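Local coordinates for protein chromatin structure-remodeling complex subunit RSC2 (Saccharomyces cerevisiae, PDB 4BB7) that is a subunit of the RSC chromatin-remodelling complex, acting in transcription regulation and nucleosome positioning, and carries a BAH domain that binds histone H3, at residues 67-72 / 124-129; 44-49 / 102-107; 85-90 / 137-142; 30-35 / 147-152; 78-83 / 230-235. One frame throughout, in Å; residues are numbered along the deposited sequence.

Interaction 1 of 5, residues 67-72 / 124-129; sequences YYRPEQ and PLFVCE
R69, whose guanidinium meets F126 across this contact, has its backbone N held by the side chain of Q72: R69 N donates to Q72 OE1 over 2.8 Å, nearly straight at 175°, with the donor tilted a little from the carbonyl plane. This bond ties the 3-10 turn at 70-72 back onto the end of strand 60-68. The R69 side chain then leaves extended from CG to NE and carries NH1 to 3.7 Å from F126 CE1. Guanidinium and phenyl planes stand 81° apart, and the approach is oblique, so this is a van der Waals contact without a stack. The other terminal nitrogen, NH2, is hydrogen-bonded to the carbonyl O of P44, which limits how far the guanidinium can swing. Two residues back, Y67 turns the edge of its ring to C128, with CE2 4.3 Å from SG, a loose apolar contact. The phenol ring also packs edge-to-face with W32. In the order of the BAH-domain sheet three strands separate 60-68 from 125-128, and side chains alone close the distance. F126 bonds through its backbone to Y105 and I107 of strand 100-108, while V127 packs on helix 109-114.

Interaction 2 of 5, residues 44-49 / 102-107; sequences PIVGQI and GKCYVI
V46 and C104 are the closest points of two strand segments whose backbones stay well apart, with 7.8 Å between V46 CA and C104 CA and no hydrogen bond across. Strand 45-54 is instead bonded to its neighbours in the sheet: V46 pairs through its backbone with Y67, and I45 and G47 pair with L35 and A33. What bridges the gap is side chain. The first torsion of V46 (chi1 -176°) turns CG1 away from the main-chain nitrogen, and this one methyl meets both partners. It lies 3.6 Å from V106 CG2, where the two valines cross at a slant, and 3.8 Å from C104 SG. The cysteine sulfur sits between its own backbone N and carbonyl carbon (chi1 82°), and the bond from CA to CB already points toward 44-49. Strand 32-35 lies between the two strands in sheet order, so the contact passes over the intervening strand, as expected where a sheet curls, consistent with the SH3-like barrel of BAH domains. C104 and V106 are alternate residues whose CB atoms point toward 44-49, whereas Y105 between them turns its CB away and packs edge-to-face with W32. No side-chain nitrogen or oxygen enters the V46 contact. F126 of strand 125-128 packs on both V46 and C104, and C128 of the same strand packs on V106.

Interaction 3 of 5, residues 85-90 / 137-142; sequences EVMKTG and KIFNKI
M87 reaches F139 through a side chain that starts with CG anti to the carbonyl carbon (chi1 -78°) and then bends at both chi2 and chi3, folding the thioether along the CD2-CE2 edge of the ring. F139 also sets its CG anti to the carbonyl carbon, which swings the phenyl group in to meet it. M87 CG is 3.7 Å from F139 CE2 and lies near the ring plane, at the edge. M87 CE comes to 4.0 Å from the same F139 CE2. The sulfur lies 5.4 Å from the ring centroid and 86° off the ring normal, a Met-aromatic contact made at the edge. Further along, K88 CB lies 4.5 Å from I142 CD1, a loose approach of the lysine's aliphatic base, while its NZ leads away to the hydroxyl of Y92 and makes a weak bond to T89 O. The contact joins strand 87-96, an outermost strand of the six-stranded BAH sheet, to strand 138-141 of the two-stranded hairpin that begins at 130-133. R79 makes a cation-pi contact with F139. An alanine at M87 removes CG, SD and CE, and would probably leave a gap along the CD2-CE2 edge of F139 and the phenyl less firmly held on that side. With no hydrogen bond across it, the contact rests on dispersion, and the edge-on sulfur may add a weak electrostatic attraction to the ring hydrogens.

Interaction 4 of 5, residues 30-35 / 147-152; sequences GDWALL and ACLPEE
P150 rests on G30, and its ring can be followed outward from the backbone. CB leaves CA in the direction of 30-35, and CG beyond it makes the touch, 3.8 Å from G30 CA and 4.1 Å from G30 N. The ring therefore lies against bare backbone. G30 has phi/psi of 94/-3°, where a side chain would collide with the preceding carbonyl oxygen, which accounts for glycine here. The segment 30-35 leads into strand 32-35 of the BAH-domain sheet, and 147-152 belongs to the loop after strand 138-141, here laid against the start of strand 32-35. L149 adds a second, looser touch: its CD2 lies 4.3 Å from W32 CZ2, an oblique approach to the indole. W32 also packs on W145, just ahead of 147-152 in the chain. Q48 packs on both L149 and P150, and its NE2 donates to G30 O.

Interaction 5 of 5, residues 78-83 / 230-235; sequences DRLFYK and IIRPND
Two strands of the mixed five-stranded sheet meet here by side chains: the weakly bonded strand about 80-82 and strand 230-231. Their touching parts run 117° apart, and no hydrogen bond joins them. L80 divides its two methyls between neighbours. CD1 lies 3.5 Å from R232 CG and 3.6 Å from R232 CD, the leucine crossing the aliphatic part of the arginine at about a right angle; CD2 reaches the CD and CG side of the P233 ring, 3.9 Å from P233 CD. R232 bends at chi3, and its NH1 is bound by the carbonyl oxygens of Y220 and S223, so the methylenes are left to pack on L80. At the other end Y82 OH comes 3.7 Å from I230 CD1, while that hydroxyl is hydrogen-bonded to E129. Replacing L80 by an alanine would probably open a gap beside the R232 methylenes and leave the P233 ring without this apolar neighbour. R232 to D235 form a type II beta turn, closed by D235 N to R232 O at 3.2 Å. The packing thus joins two strands that both pair with 166-172, one antiparallel (80-82) and one parallel (230-231), as in a mixed beta sheet.

Overall arrangement
Interactions 1 and 2 are buried and hold strands of the same six-stranded BAH sheet, where C128 N of the first bonds to I107 O of the second. Interaction 2 is wholly apolar, while interaction 1 sets a guanidinium beside a phenyl ring. Interactions 3 and 4 are only partly buried and fasten the hairpin strand 138-141 and the later loop 147-152 to that sheet; they touch through C148, which packs on K88 and I142. Interaction 5, also buried, belongs to the second sheet, about 28 Å from interaction 4 between centres. Its F81 packs on P70 of interaction 1, and R79 lies against F139 of the small hairpin, so the second sheet leans on both. None of the five has a hydrogen bond between its segments.

Interaction 1 of 5, residues 67-72 / 124-129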
# COMPACT_ATOMS: atom_id res chain seq x y z
N TYR A 67 11.65 -8.85 8.60
CA TYR A 67 12.44 -9.25 9.75
C TYR A 67 13.86 -8.71 9.57
O TYR A 67 14.52 -9.03 8.58
CB TYR A 67 12.48 -10.78 9.88
CG TYR A 67 11.18 -11.39 10.36
CD1 TYR A 67 10.01 -11.27 9.62
CD2 TYR A 67 11.13 -12.10 11.55
CE1 TYR A 67 8.83 -11.83 10.05
CE2 TYR A 67 9.95 -12.67 11.99
CZ TYR A 67 8.80 -12.53 11.23
OH TYR A 67 7.63 -13.10 11.67
N TYR A 68 14.31 -7.89 10.51
CA TYR A 68 15.61 -7.25 10.40
C TYR A 68 16.76 -8.19 10.77
O TYR A 68 16.57 -9.15 11.52
CB TYR A 68 15.67 -6.00 11.29
CG TYR A 68 14.86 -4.83 10.79
CD1 TYR A 68 14.27 -4.86 9.53
CD2 TYR A 68 14.69 -3.70 11.57
CE1 TYR A 68 13.53 -3.78 9.06
CE2 TYR A 68 13.95 -2.62 11.11
CZ TYR A 68 13.37 -2.67 9.86
OH TYR A 68 12.63 -1.60 9.41
N ARG A 69 17.94 -7.90 10.23
CA ARG A 69 19.15 -8.55 10.69
C ARG A 69 19.78 -7.62 11.71
O ARG A 69 19.44 -6.44 11.75
CB ARG A 69 20.12 -8.78 9.52
CG ARG A 69 19.51 -9.47 8.32
CD ARG A 69 20.55 -9.58 7.21
NE ARG A 69 19.99 -10.08 5.95
CZ ARG A 69 20.17 -11.32 5.50
NH1 ARG A 69 20.88 -12.19 6.20
NH2 ARG A 69 19.63 -11.69 4.35
N PRO A 70 20.69 -8.14 12.55
CA PRO A 70 21.30 -7.35 13.63
C PRO A 70 21.85 -6.01 13.15
O PRO A 70 21.55 -4.97 13.75
CB PRO A 70 22.44 -8.25 14.11
CG PRO A 70 21.98 -9.64 13.79
CD PRO A 70 21.21 -9.53 12.51
N GLU A 71 22.64 -6.03 12.08
CA GLU A 71 23.26 -4.81 11.57
C GLU A 71 22.22 -3.75 11.20
O GLU A 71 22.56 -2.59 10.99
CB GLU A 71 24.14 -5.12 10.36
CG GLU A 71 23.39 -5.74 9.19
CD GLU A 71 23.44 -7.27 9.19
OE1 GLU A 71 23.65 -7.86 10.27
OE2 GLU A 71 23.28 -7.87 8.11
N GLN A 72 20.96 -4.16 11.11
CA GLN A 72 19.90 -3.26 10.69
C GLN A 72 19.12 -2.67 11.86
O GLN A 72 18.17 -1.92 11.66
CB GLN A 72 18.94 -3.99 9.73
CG GLN A 72 19.56 -4.31 8.37
CD GLN A 72 18.69 -5.24 7.55
OE1 GLN A 72 17.98 -6.10 8.08
NE2 GLN A 72 18.75 -5.08 6.23
N PRO A 124 18.16 -20.68 3.11
CA PRO A 124 18.93 -20.34 4.32
C PRO A 124 18.13 -20.49 5.61
O PRO A 124 16.93 -20.24 5.63
CB PRO A 124 19.28 -18.87 4.09
CG PRO A 124 19.24 -18.69 2.62
CD PRO A 124 18.16 -19.60 2.12
N LEU A 125 18.81 -20.89 6.68
CA LEU A 125 18.16 -21.09 7.97
C LEU A 125 18.43 -19.94 8.94
O LEU A 125 19.55 -19.74 9.39
CB LEU A 125 18.60 -22.42 8.59
CG LEU A 125 18.10 -22.72 10.01
CD1 LEU A 125 16.59 -22.48 10.13
CD2 LEU A 125 18.46 -24.13 10.44
N PHE A 126 17.38 -19.17 9.24
CA PHE A 126 17.48 -18.10 10.22
C PHE A 126 16.70 -18.49 11.47
O PHE A 126 15.80 -19.34 11.40
CB PHE A 126 16.90 -16.79 9.68
CG PHE A 126 17.47 -16.37 8.35
CD1 PHE A 126 18.71 -15.74 8.28
CD2 PHE A 126 16.76 -16.57 7.18
CE1 PHE A 126 19.23 -15.34 7.06
CE2 PHE A 126 17.28 -16.17 5.95
CZ PHE A 126 18.51 -15.55 5.89
N VAL A 127 17.03 -17.88 12.60
CA VAL A 127 16.27 -18.11 13.83
C VAL A 127 15.83 -16.79 14.43
O VAL A 127 16.55 -15.80 14.37
CB VAL A 127 17.07 -18.92 14.87
CG1 VAL A 127 18.23 -18.09 15.42
CG2 VAL A 127 16.17 -19.37 16.01
N CYS A 128 14.64 -16.79 15.01
CA CYS A 128 14.11 -15.59 15.65
C CYS A 128 13.69 -15.88 17.09
O CYS A 128 12.91 -16.80 17.36
CB CYS A 128 12.92 -15.03 14.85
SG CYS A 128 12.07 -13.63 15.64
N GLU A 129 14.22 -15.08 18.01
CA GLU A 129 13.81 -15.14 19.40
C GLU A 129 13.08 -13.85 19.78
O GLU A 129 12.05 -13.89 20.46
CB GLU A 129 15.01 -15.35 20.31
CG GLU A 129 14.64 -15.53 21.77
CD GLU A 129 15.85 -15.63 22.66
OE1 GLU A 129 16.96 -15.33 22.19
OE2 GLU A 129 15.69 -16.02 23.84

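Interaction 2 of 5, residues 44-49 / 102-107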
# COMPACT_ATOMS: atom_id res chain seq x y z
N PRO A 44 19.54 -10.03 1.22
CA PRO A 44 18.09 -9.91 1.02
C PRO A 44 17.28 -9.67 2.29
O PRO A 44 17.66 -10.11 3.38
CB PRO A 44 17.72 -11.27 0.41
CG PRO A 44 18.99 -11.78 -0.17
CD PRO A 44 20.06 -11.31 0.75
N ILE A 45 16.17 -8.96 2.14
CA ILE A 45 15.20 -8.80 3.20
C ILE A 45 14.60 -10.16 3.52
O ILE A 45 14.12 -10.85 2.63
CB ILE A 45 14.03 -7.90 2.77
CG1 ILE A 45 14.54 -6.55 2.24
CG2 ILE A 45 13.05 -7.69 3.91
CD1 ILE A 45 13.45 -5.68 1.65
N VAL A 46 14.63 -10.55 4.79
CA VAL A 46 13.93 -11.76 5.19
C VAL A 46 12.49 -11.40 5.54
O VAL A 46 12.25 -10.51 6.36
CB VAL A 46 14.60 -12.45 6.38
CG1 VAL A 46 13.89 -13.75 6.70
CG2 VAL A 46 16.07 -12.70 6.08
N GLY A 47 11.54 -12.07 4.90
CA GLY A 47 10.13 -11.79 5.13
C GLY A 47 9.25 -13.02 5.03
O GLY A 47 9.68 -14.07 4.55
N GLN A 48 8.01 -12.89 5.49
CA GLN A 48 7.02 -13.95 5.36
C GLN A 48 5.80 -13.42 4.61
O GLN A 48 5.29 -12.35 4.93
CB GLN A 48 6.61 -14.50 6.72
CG GLN A 48 5.57 -15.60 6.65
CD GLN A 48 5.22 -16.19 8.00
OE1 GLN A 48 5.31 -15.52 9.03
NE2 GLN A 48 4.83 -17.46 8.01
N ILE A 49 5.33 -14.18 3.62
CA ILE A 49 4.20 -13.75 2.80
C ILE A 49 2.85 -13.81 3.53
O ILE A 49 2.37 -14.89 3.89
CB ILE A 49 4.12 -14.57 1.51
CG1 ILE A 49 5.42 -14.42 0.72
CG2 ILE A 49 2.93 -14.12 0.68
CD1 ILE A 49 5.56 -15.40 -0.43
N GLY A 102 14.30 -15.74 -3.66
CA GLY A 102 14.50 -17.09 -3.17
C GLY A 102 13.68 -17.43 -1.94
O GLY A 102 13.08 -16.55 -1.31
N LYS A 103 13.65 -18.71 -1.60
CA LYS A 103 12.98 -19.18 -0.39
C LYS A 103 13.95 -19.16 0.78
O LYS A 103 15.17 -19.16 0.59
CB LYS A 103 12.48 -20.61 -0.58
CG LYS A 103 11.22 -20.75 -1.41
CD LYS A 103 10.00 -20.29 -0.63
CE LYS A 103 8.72 -20.64 -1.36
NZ LYS A 103 8.54 -22.12 -1.48
N CYS A 104 13.40 -19.14 1.99
CA CYS A 104 14.19 -19.33 3.19
C CYS A 104 13.30 -19.91 4.27
O CYS A 104 12.16 -20.30 4.01
CB CYS A 104 14.82 -18.02 3.67
SG CYS A 104 13.73 -16.93 4.64
N TYR A 105 13.82 -19.98 5.49
CA TYR A 105 13.03 -20.45 6.62
C TYR A 105 13.45 -19.77 7.92
O TYR A 105 14.64 -19.76 8.26
CB TYR A 105 13.11 -21.97 6.76
CG TYR A 105 12.04 -22.55 7.65
CD1 TYR A 105 10.77 -22.80 7.17
CD2 TYR A 105 12.30 -22.83 8.99
CE1 TYR A 105 9.79 -23.33 7.98
CE2 TYR A 105 11.33 -23.36 9.81
CZ TYR A 105 10.07 -23.61 9.30
OH TYR A 105 9.09 -24.14 10.10
N VAL A 106 12.49 -19.21 8.64
CA VAL A 106 12.74 -18.63 9.95
C VAL A 106 12.12 -19.52 11.03
O VAL A 106 10.92 -19.80 11.00
CB VAL A 106 12.16 -17.21 10.07
CG1 VAL A 106 12.33 -16.68 11.49
CG2 VAL A 106 12.82 -16.28 9.06
N ILE A 107 12.94 -19.97 11.97
CA ILE A 107 12.48 -20.82 13.06
C ILE A 107 12.44 -20.07 14.40
O ILE A 107 13.22 -19.15 14.63
CB ILE A 107 13.34 -22.10 13.20
CG1 ILE A 107 12.65 -23.13 14.10
CG2 ILE A 107 14.72 -21.77 13.73
CD1 ILE A 107 13.40 -24.43 14.22

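Interaction 3 of 5, residues 85-90 / 137-142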
# COMPACT_ATOMS: atom_id res chain seq x y z
N GLU A 85 20.63 -14.90 13.13
CA GLU A 85 19.50 -14.40 13.89
C GLU A 85 18.78 -13.28 13.16
O GLU A 85 19.42 -12.44 12.53
CB GLU A 85 19.92 -13.92 15.28
CG GLU A 85 18.76 -13.31 16.07
CD GLU A 85 19.12 -12.93 17.50
OE1 GLU A 85 20.23 -13.29 17.96
OE2 GLU A 85 18.29 -12.26 18.16
N VAL A 86 17.45 -13.27 13.26
CA VAL A 86 16.64 -12.17 12.76
C VAL A 86 15.61 -11.75 13.81
O VAL A 86 15.26 -12.53 14.70
CB VAL A 86 15.90 -12.52 11.44
CG1 VAL A 86 16.89 -12.98 10.38
CG2 VAL A 86 14.83 -13.58 11.69
N MET A 87 15.14 -10.51 13.71
CA MET A 87 14.11 -9.99 14.61
C MET A 87 12.87 -9.60 13.82
O MET A 87 12.97 -9.10 12.70
CB MET A 87 14.63 -8.79 15.40
CG MET A 87 15.54 -9.12 16.57
SD MET A 87 17.17 -9.71 16.09
CE MET A 87 17.75 -8.33 15.10
N LYS A 88 11.69 -9.81 14.42
CA LYS A 88 10.43 -9.45 13.80
C LYS A 88 10.11 -7.97 14.00
O LYS A 88 10.31 -7.42 15.08
CB LYS A 88 9.28 -10.29 14.37
CG LYS A 88 7.91 -9.94 13.81
CD LYS A 88 6.80 -10.56 14.63
CE LYS A 88 5.47 -10.42 13.94
NZ LYS A 88 5.13 -9.00 13.65
N THR A 89 9.60 -7.34 12.95
CA THR A 89 9.28 -5.91 13.00
C THR A 89 7.79 -5.65 12.76
O THR A 89 7.01 -6.57 12.52
CB THR A 89 10.11 -5.11 11.97
OG1 THR A 89 9.73 -5.47 10.64
CG2 THR A 89 11.60 -5.39 12.16
N GLY A 90 7.41 -4.38 12.82
CA GLY A 90 6.04 -3.99 12.56
C GLY A 90 5.85 -3.56 11.13
O GLY A 90 4.85 -2.94 10.79
N LYS A 137 13.20 1.20 20.24
CA LYS A 137 14.38 0.36 20.06
C LYS A 137 14.49 -0.68 21.18
O LYS A 137 15.55 -0.87 21.77
CB LYS A 137 15.65 1.21 19.99
CG LYS A 137 15.54 2.41 19.05
CD LYS A 137 15.03 2.00 17.68
CE LYS A 137 15.02 3.17 16.72
NZ LYS A 137 14.20 4.31 17.22
N ILE A 138 13.37 -1.33 21.46
CA ILE A 138 13.30 -2.36 22.49
C ILE A 138 13.21 -3.74 21.86
O ILE A 138 12.48 -3.94 20.89
CB ILE A 138 12.05 -2.17 23.38
CG1 ILE A 138 12.16 -0.89 24.20
CG2 ILE A 138 11.86 -3.37 24.30
CD1 ILE A 138 13.35 -0.86 25.13
N PHE A 139 13.96 -4.69 22.41
CA PHE A 139 13.82 -6.08 22.01
C PHE A 139 12.93 -6.79 23.03
O PHE A 139 13.19 -6.73 24.23
CB PHE A 139 15.19 -6.77 21.95
CG PHE A 139 16.09 -6.28 20.85
CD1 PHE A 139 16.78 -5.08 20.99
CD2 PHE A 139 16.29 -7.02 19.70
CE1 PHE A 139 17.62 -4.63 19.98
CE2 PHE A 139 17.13 -6.58 18.69
CZ PHE A 139 17.80 -5.38 18.84
N ASN A 140 11.89 -7.47 22.56
CA ASN A 140 11.01 -8.23 23.43
C ASN A 140 10.95 -9.70 23.03
O ASN A 140 10.64 -10.03 21.89
CB ASN A 140 9.59 -7.64 23.43
CG ASN A 140 9.52 -6.29 24.12
OD1 ASN A 140 9.14 -5.30 23.51
ND2 ASN A 140 9.89 -6.26 25.40
N LYS A 141 11.24 -10.59 23.98
CA LYS A 141 11.20 -12.02 23.70
C LYS A 141 9.80 -12.46 23.30
O LYS A 141 8.82 -12.04 23.91
CB LYS A 141 11.66 -12.82 24.92
CG LYS A 141 11.65 -14.33 24.69
CD LYS A 141 12.01 -15.09 25.96
CE LYS A 141 12.05 -16.59 25.72
NZ LYS A 141 13.13 -16.98 24.78
N ILE A 142 9.72 -13.30 22.28
CA ILE A 142 8.43 -13.76 21.78
C ILE A 142 8.02 -15.09 22.43
O ILE A 142 8.72 -16.09 22.31
CB ILE A 142 8.42 -13.90 20.24
CG1 ILE A 142 9.12 -12.70 19.61
CG2 ILE A 142 6.99 -14.04 19.72
CD1 ILE A 142 9.22 -12.77 18.09

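Interaction 4 of 5, residues 30-35 / 147-152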
# COMPACT_ATOMS: atom_id res chain seq x y z
N GLY A 30 2.16 -17.46 4.10
CA GLY A 30 2.71 -18.16 5.24
C GLY A 30 4.12 -18.63 4.96
O GLY A 30 4.78 -19.19 5.83
N ASP A 31 4.58 -18.38 3.73
CA ASP A 31 5.91 -18.79 3.30
C ASP A 31 6.99 -17.81 3.74
O ASP A 31 6.79 -16.59 3.69
CB ASP A 31 5.95 -18.91 1.77
CG ASP A 31 6.22 -20.33 1.31
OD1 ASP A 31 6.64 -21.16 2.15
OD2 ASP A 31 6.03 -20.60 0.11
N TRP A 32 8.13 -18.34 4.15
CA TRP A 32 9.30 -17.51 4.43
C TRP A 32 10.12 -17.36 3.16
O TRP A 32 10.42 -18.35 2.48
CB TRP A 32 10.15 -18.14 5.53
CG TRP A 32 9.44 -18.32 6.83
CD1 TRP A 32 8.83 -19.46 7.29
CD2 TRP A 32 9.25 -17.33 7.86
NE1 TRP A 32 8.28 -19.24 8.53
CE2 TRP A 32 8.52 -17.95 8.90
CE3 TRP A 32 9.62 -15.99 7.99
CZ2 TRP A 32 8.16 -17.26 10.06
CZ3 TRP A 32 9.26 -15.32 9.15
CH2 TRP A 32 8.54 -15.96 10.17
N ALA A 33 10.50 -16.13 2.82
CA ALA A 33 11.28 -15.91 1.60
C ALA A 33 12.23 -14.73 1.69
O ALA A 33 12.25 -14.00 2.68
CB ALA A 33 10.36 -15.77 0.39
N LEU A 34 13.01 -14.55 0.63
CA LEU A 34 13.97 -13.47 0.53
C LEU A 34 13.51 -12.45 -0.52
O LEU A 34 13.13 -12.82 -1.63
CB LEU A 34 15.35 -14.02 0.16
CG LEU A 34 15.81 -15.24 0.95
CD1 LEU A 34 17.05 -15.86 0.32
CD2 LEU A 34 16.07 -14.88 2.41
N LEU A 35 13.55 -11.18 -0.15
CA LEU A 35 13.14 -10.12 -1.06
C LEU A 35 14.33 -9.23 -1.39
O LEU A 35 15.16 -8.95 -0.52
CB LEU A 35 12.00 -9.29 -0.46
CG LEU A 35 10.66 -10.02 -0.38
CD1 LEU A 35 9.78 -9.45 0.72
CD2 LEU A 35 9.95 -9.98 -1.73
N ALA A 147 1.07 -16.00 17.14
CA ALA A 147 0.48 -14.67 17.01
C ALA A 147 1.26 -13.77 16.05
O ALA A 147 0.80 -12.68 15.71
CB ALA A 147 0.36 -14.01 18.38
N CYS A 148 2.42 -14.24 15.62
CA CYS A 148 3.25 -13.47 14.68
C CYS A 148 3.01 -13.91 13.24
O CYS A 148 3.52 -13.29 12.31
CB CYS A 148 4.73 -13.62 15.03
SG CYS A 148 5.19 -12.92 16.63
N LEU A 149 2.23 -14.97 13.07
CA LEU A 149 2.06 -15.59 11.77
C LEU A 149 0.81 -15.07 11.06
O LEU A 149 -0.02 -14.41 11.67
CB LEU A 149 1.97 -17.11 11.93
CG LEU A 149 3.09 -17.73 12.76
CD1 LEU A 149 2.85 -19.21 12.96
CD2 LEU A 149 4.44 -17.49 12.11
N PRO A 150 0.68 -15.37 9.76
CA PRO A 150 -0.58 -15.07 9.08
C PRO A 150 -1.70 -15.92 9.65
O PRO A 150 -1.48 -17.07 10.02
CB PRO A 150 -0.30 -15.47 7.62
CG PRO A 150 1.19 -15.46 7.50
CD PRO A 150 1.70 -15.90 8.84
N GLU A 151 -2.89 -15.34 9.74
CA GLU A 151 -4.04 -16.02 10.33
C GLU A 151 -4.23 -17.43 9.77
O GLU A 151 -4.48 -18.38 10.51
CB GLU A 151 -5.30 -15.19 10.13
CG GLU A 151 -6.55 -15.82 10.71
CD GLU A 151 -7.80 -15.03 10.38
OE1 GLU A 151 -7.66 -13.85 9.99
OE2 GLU A 151 -8.90 -15.59 10.49
N GLU A 152 -4.11 -17.55 8.45
CA GLU A 152 -4.39 -18.81 7.77
C GLU A 152 -3.63 -20.02 8.31
O GLU A 152 -4.17 -21.13 8.34
CB GLU A 152 -4.14 -18.68 6.27

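Interaction 5 of 5, residues 78-83 / 230-235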
# COMPACT_ATOMS: atom_id res chain seq x y z
N ASP A 78 27.00 -4.01 23.38
CA ASP A 78 27.40 -5.29 23.96
C ASP A 78 26.35 -6.37 23.76
O ASP A 78 26.40 -7.42 24.41
CB ASP A 78 27.75 -5.14 25.44
CG ASP A 78 26.57 -4.72 26.28
OD1 ASP A 78 25.77 -3.88 25.82
OD2 ASP A 78 26.43 -5.23 27.42
N ARG A 79 25.40 -6.13 22.85
CA ARG A 79 24.38 -7.13 22.56
C ARG A 79 24.95 -8.31 21.76
O ARG A 79 25.78 -8.13 20.87
CB ARG A 79 23.18 -6.52 21.83
CG ARG A 79 22.02 -7.49 21.65
CD ARG A 79 20.69 -6.80 21.44
NE ARG A 79 19.59 -7.76 21.31
CZ ARG A 79 18.68 -7.99 22.25
NH1 ARG A 79 18.71 -7.31 23.39
NH2 ARG A 79 17.72 -8.88 22.04
N LEU A 80 24.50 -9.51 22.09
CA LEU A 80 24.93 -10.72 21.40
C LEU A 80 23.82 -11.24 20.50
O LEU A 80 22.64 -10.96 20.72
CB LEU A 80 25.33 -11.80 22.41
CG LEU A 80 26.54 -11.45 23.29
CD1 LEU A 80 26.73 -12.50 24.37
CD2 LEU A 80 27.78 -11.30 22.43
N PHE A 81 24.21 -12.01 19.48
CA PHE A 81 23.26 -12.53 18.50
C PHE A 81 23.61 -13.95 18.10
O PHE A 81 24.78 -14.33 18.12
CB PHE A 81 23.25 -11.65 17.24
CG PHE A 81 22.88 -10.22 17.50
CD1 PHE A 81 21.55 -9.83 17.55
CD2 PHE A 81 23.86 -9.26 17.68
CE1 PHE A 81 21.20 -8.52 17.78
CE2 PHE A 81 23.52 -7.94 17.91
CZ PHE A 81 22.19 -7.56 17.95
N TYR A 82 22.61 -14.73 17.73
CA TYR A 82 22.86 -16.06 17.19
C TYR A 82 23.37 -15.93 15.77
O TYR A 82 23.17 -14.90 15.12
CB TYR A 82 21.58 -16.91 17.22
CG TYR A 82 20.98 -17.04 18.60
CD1 TYR A 82 21.50 -17.92 19.53
CD2 TYR A 82 19.88 -16.27 18.97
CE1 TYR A 82 20.95 -18.04 20.79
CE2 TYR A 82 19.33 -16.38 20.23
CZ TYR A 82 19.86 -17.26 21.14
OH TYR A 82 19.31 -17.37 22.39
N LYS A 83 24.03 -16.97 15.28
CA LYS A 83 24.39 -17.03 13.88
C LYS A 83 23.11 -17.13 13.07
O LYS A 83 22.30 -18.03 13.29
CB LYS A 83 25.31 -18.22 13.59
CG LYS A 83 25.67 -18.37 12.12
CD LYS A 83 26.93 -19.20 11.93
CE LYS A 83 28.14 -18.52 12.56
NZ LYS A 83 29.41 -19.27 12.31
N ILE A 230 23.55 -21.14 26.43
CA ILE A 230 24.25 -20.14 25.65
C ILE A 230 25.75 -20.10 25.95
O ILE A 230 26.17 -20.24 27.10
CB ILE A 230 23.64 -18.74 25.84
CG1 ILE A 230 22.36 -18.62 25.01
CG2 ILE A 230 24.63 -17.65 25.44
CD1 ILE A 230 21.59 -17.34 25.25
N ILE A 231 26.55 -19.92 24.90
CA ILE A 231 27.99 -19.79 25.03
C ILE A 231 28.44 -18.45 24.45
O ILE A 231 28.33 -18.22 23.25
CB ILE A 231 28.74 -20.92 24.29
CG1 ILE A 231 28.67 -22.22 25.09
CG2 ILE A 231 30.19 -20.53 24.06
CD1 ILE A 231 27.30 -22.84 25.14
N ARG A 232 28.92 -17.56 25.30
CA ARG A 232 29.38 -16.26 24.85
C ARG A 232 30.77 -16.34 24.23
O ARG A 232 31.47 -17.34 24.38
CB ARG A 232 29.35 -15.26 26.01
CG ARG A 232 27.96 -15.00 26.55
CD ARG A 232 27.95 -13.84 27.53
NE ARG A 232 28.42 -14.23 28.86
CZ ARG A 232 28.40 -13.43 29.92
NH1 ARG A 232 27.93 -12.19 29.81
NH2 ARG A 232 28.84 -13.86 31.09
N PRO A 233 31.18 -15.28 23.51
CA PRO A 233 32.52 -15.20 22.92
C PRO A 233 33.64 -15.40 23.94
O PRO A 233 33.51 -15.00 25.10
CB PRO A 233 32.57 -13.77 22.37
CG PRO A 233 31.16 -13.43 22.09
CD PRO A 233 30.36 -14.11 23.16
N ASN A 234 34.74 -16.01 23.50
CA ASN A 234 35.91 -16.24 24.34
C ASN A 234 35.70 -17.31 25.40
O ASN A 234 36.64 -17.72 26.07
CB ASN A 234 36.39 -14.95 25.01
CG ASN A 234 36.90 -13.94 24.03
OD1 ASN A 234 36.51 -13.95 22.86
ND2 ASN A 234 37.78 -13.05 24.49
N ASP A 235 34.46 -17.75 25.54
CA ASP A 235 34.11 -18.74 26.55
C ASP A 235 34.07 -20.14 25.93
O ASP A 235 33.11 -20.89 26.12
CB ASP A 235 32.76 -18.39 27.18
CG ASP A 235 32.46 -19.21 28.42
OD1 ASP A 235 33.40 -19.47 29.20
OD2 ASP A 235 31.29 -19.59 28.61